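Local structure of acyl-CoA thioester hydrolase HI0827 (Haemophilus influenzae Rd KW20, 3BJK) at residues Val59-Glu64 against Val118-Ala123. The protein probably hydrolyses the thioester bond of a broad range of acyl-coenzyme A molecules, working as a hexamer built as a trimer of hotdog-fold dimers. The protein carries 1 engineered substitution. Sequence-based numbering, arbitrary orientation.
Sequences VTVAVE and VFTFVA
Opposite the single residue Thr120, strand 59-64 spends two, Val61 and Ala62, in a classic beta bulge. Thr120 O takes a firm bond from Val61 N (2.9 Å) and a weak one from Ala62 N, while Thr120 N returns a nearly straight bond to Ala62 O (172°). On one side of the bulge, Val59 and Val122 exchange two backbone bonds. The extra residue turns Val61 so that its methyls meet Val122 and Thr120: CG1 presses tightly on Val122 CG2 (3.5 Å), and CG2 lies 3.3 Å from Thr120 O. Small beta-branched side chains suit these strands; Ala62 keeps only a methyl beside Thr120 OG1. Further along, chi1 of 54° turns Glu64 toward 118-123, and its chain, extended beyond CG, crosses Val118 obliquely, with CD 3.7 Å from Val118 CG1. Carboxylate and hydroxyl suit this place by holding two waters: both donate to Glu64 OE1; one accepts from Thr120 OG1 and Glu64 N, the other donates to Thr120 OG1. Phe119 and Phe121 lie on the other face, with Thr60 and Val63. Val63 CG2 sits over one face of the Phe119 ring as a CH-pi contact (4.0 Å to the centroid), and Thr60 CG2 meets that ring's edge in plane. The large apolar rings suit their place against Met42, Ala43, Ala47 and Ala50 of helix 35-54, which the hotdog sheet wraps; strand 91-101 flanks 111-123, and at Val63 the sheet continues into a second subunit.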
ATOM      1  N   VAL C  59      -0.259 -20.028 -13.581  1.00 33.10           N
ATOM      2  CA  VAL C  59       0.900 -19.452 -12.847  1.00 33.26           C
ATOM      3  C   VAL C  59       1.962 -18.955 -13.806  1.00 31.93           C
ATOM      4  O   VAL C  59       2.138 -19.482 -14.906  1.00 31.01           O
ATOM      5  CB  VAL C  59       1.618 -20.492 -11.897  1.00 33.89           C
ATOM      6  CG1 VAL C  59       0.782 -20.785 -10.679  1.00 36.59           C
ATOM      7  CG2 VAL C  59       1.965 -21.736 -12.645  1.00 31.48           C
ATOM      8  N   THR C  60       2.692 -17.947 -13.397  1.00 32.20           N
ATOM      9  CA  THR C  60       3.877 -17.503 -14.160  1.00 32.78           C
ATOM     10  C   THR C  60       5.003 -18.493 -13.828  1.00 31.74           C
ATOM     11  O   THR C  60       5.236 -18.794 -12.650  1.00 32.18           O
ATOM     12  CB  THR C  60       4.279 -16.062 -13.768  1.00 33.01           C
ATOM     13  OG1 THR C  60       3.130 -15.228 -13.751  1.00 36.12           O
ATOM     14  CG2 THR C  60       5.189 -15.499 -14.707  1.00 32.83           C
ATOM     15  N   VAL C  61       5.659 -19.054 -14.836  1.00 28.75           N
ATOM     16  CA  VAL C  61       6.831 -19.893 -14.589  1.00 27.12           C
ATOM     17  C   VAL C  61       8.175 -19.236 -15.015  1.00 26.51           C
ATOM     18  O   VAL C  61       9.233 -19.581 -14.464  1.00 24.84           O
ATOM     19  CB  VAL C  61       6.675 -21.214 -15.296  1.00 28.12           C
ATOM     20  CG1 VAL C  61       5.388 -21.938 -14.731  1.00 27.65           C
ATOM     21  CG2 VAL C  61       6.625 -21.033 -16.851  1.00 27.63           C
ATOM     22  N   ALA C  62       8.128 -18.348 -16.006  1.00 26.15           N
ATOM     23  CA  ALA C  62       9.344 -17.694 -16.518  1.00 27.28           C
ATOM     24  C   ALA C  62       9.091 -16.348 -17.122  1.00 27.86           C
ATOM     25  O   ALA C  62       8.002 -16.049 -17.621  1.00 27.32           O
ATOM     26  CB  ALA C  62      10.028 -18.583 -17.587  1.00 27.50           C
ATOM     27  N   VAL C  63      10.128 -15.515 -17.058  1.00 27.79           N
ATOM     28  CA  VAL C  63      10.204 -14.307 -17.859  1.00 29.44           C
ATOM     29  C   VAL C  63      11.603 -14.353 -18.498  1.00 29.33           C
ATOM     30  O   VAL C  63      12.602 -14.064 -17.868  1.00 30.92           O
ATOM     31  CB  VAL C  63      10.063 -13.019 -17.049  1.00 28.42           C
ATOM     32  CG1 VAL C  63       9.950 -11.863 -18.005  1.00 32.36           C
ATOM     33  CG2 VAL C  63       8.862 -13.060 -16.131  1.00 32.19           C
ATOM     34  N   GLU C  64      11.683 -14.783 -19.736  1.00 30.94           N
ATOM     35  CA  GLU C  64      12.998 -15.038 -20.346  1.00 31.15           C
ATOM     36  C   GLU C  64      13.754 -13.736 -20.627  1.00 30.56           C
ATOM     37  O   GLU C  64      14.978 -13.724 -20.638  1.00 28.47           O
ATOM     38  CB  GLU C  64      12.858 -15.897 -21.612  1.00 32.26           C
ATOM     39  CG  GLU C  64      11.882 -15.366 -22.687  1.00 32.28           C
ATOM     40  CD  GLU C  64      11.337 -16.501 -23.563  1.00 33.38           C
ATOM     41  OE1 GLU C  64      10.353 -17.258 -23.154  1.00 33.20           O
ATOM     42  OE2 GLU C  64      11.970 -16.640 -24.629  1.00 34.11           O
ATOM     43  N   VAL C 118       9.021 -10.933 -22.298  1.00 31.15           N
ATOM     44  CA  VAL C 118       8.337 -12.150 -22.767  1.00 29.70           C
ATOM     45  C   VAL C 118       8.127 -13.083 -21.570  1.00 28.90           C
ATOM     46  O   VAL C 118       9.111 -13.523 -20.973  1.00 29.02           O
ATOM     47  CB  VAL C 118       9.178 -12.844 -23.849  1.00 29.80           C
ATOM     48  CG1 VAL C 118       8.497 -14.170 -24.271  1.00 30.54           C
ATOM     49  CG2 VAL C 118       9.357 -11.891 -25.042  1.00 30.43           C
ATOM     50  N   PHE C 119       6.849 -13.319 -21.239  1.00 28.86           N
ATOM     51  CA  PHE C 119       6.383 -14.103 -20.098  1.00 29.80           C
ATOM     52  C   PHE C 119       5.964 -15.446 -20.590  1.00 29.07           C
ATOM     53  O   PHE C 119       5.448 -15.565 -21.693  1.00 30.47           O
ATOM     54  CB  PHE C 119       5.134 -13.481 -19.453  1.00 31.17           C
ATOM     55  CG  PHE C 119       5.429 -12.327 -18.515  1.00 33.95           C
ATOM     56  CD1 PHE C 119       5.738 -11.064 -19.006  1.00 37.45           C
ATOM     57  CD2 PHE C 119       5.332 -12.497 -17.148  1.00 33.98           C
ATOM     58  CE1 PHE C 119       6.037 -10.042 -18.128  1.00 36.34           C
ATOM     59  CE2 PHE C 119       5.598 -11.509 -16.308  1.00 35.13           C
ATOM     60  CZ  PHE C 119       5.953 -10.263 -16.785  1.00 36.80           C
ATOM     61  N   THR C 120       6.154 -16.438 -19.746  1.00 28.80           N
ATOM     62  CA  THR C 120       5.569 -17.773 -19.910  1.00 29.37           C
ATOM     63  C   THR C 120       4.701 -18.134 -18.680  1.00 30.15           C
ATOM     64  O   THR C 120       5.151 -18.112 -17.520  1.00 30.20           O
ATOM     65  CB  THR C 120       6.661 -18.876 -20.104  1.00 28.69           C
ATOM     66  OG1 THR C 120       7.653 -18.433 -21.039  1.00 31.11           O
ATOM     67  CG2 THR C 120       6.031 -20.208 -20.487  1.00 28.02           C
ATOM     68  N   PHE C 121       3.476 -18.545 -18.973  1.00 30.04           N
ATOM     69  CA  PHE C 121       2.511 -18.957 -17.980  1.00 31.54           C
ATOM     70  C   PHE C 121       2.170 -20.406 -18.182  1.00 31.28           C
ATOM     71  O   PHE C 121       2.317 -20.927 -19.267  1.00 31.37           O
ATOM     72  CB  PHE C 121       1.215 -18.162 -18.170  1.00 32.65           C
ATOM     73  CG  PHE C 121       1.416 -16.684 -18.086  1.00 31.76           C
ATOM     74  CD1 PHE C 121       1.364 -16.040 -16.853  1.00 32.68           C
ATOM     75  CD2 PHE C 121       1.719 -15.957 -19.208  1.00 34.54           C
ATOM     76  CE1 PHE C 121       1.561 -14.714 -16.737  1.00 33.83           C
ATOM     77  CE2 PHE C 121       1.946 -14.579 -19.099  1.00 30.98           C
ATOM     78  CZ  PHE C 121       1.845 -13.964 -17.851  1.00 33.75           C
ATOM     79  N   VAL C 122       1.706 -21.054 -17.122  1.00 31.18           N
ATOM     80  CA  VAL C 122       1.229 -22.410 -17.208  1.00 31.37           C
ATOM     81  C   VAL C 122      -0.163 -22.477 -16.559  1.00 30.67           C
ATOM     82  O   VAL C 122      -0.360 -21.977 -15.460  1.00 30.17           O
ATOM     83  CB  VAL C 122       2.237 -23.404 -16.565  1.00 32.56           C
ATOM     84  CG1 VAL C 122       1.693 -24.817 -16.573  1.00 30.29           C
ATOM     85  CG2 VAL C 122       3.571 -23.318 -17.322  1.00 32.68           C
ATOM     86  N   ALA C 123      -1.111 -23.000 -17.313  1.00 31.14           N
ATOM     87  CA  ALA C 123      -2.427 -23.362 -16.833  1.00 31.46           C
ATOM     88  C   ALA C 123      -2.358 -24.399 -15.680  1.00 32.86           C
ATOM     89  O   ALA C 123      -1.655 -25.403 -15.770  1.00 32.09           O
ATOM     90  CB  ALA C 123      -3.229 -23.926 -17.992  1.00 31.23           C
TER
HETATM   91  O   HOH W   1       9.396 -16.360 -20.906  1.00 17.52           O
HETATM   92  O   HOH W   2       8.988 -19.782 -22.936  1.00 26.33           O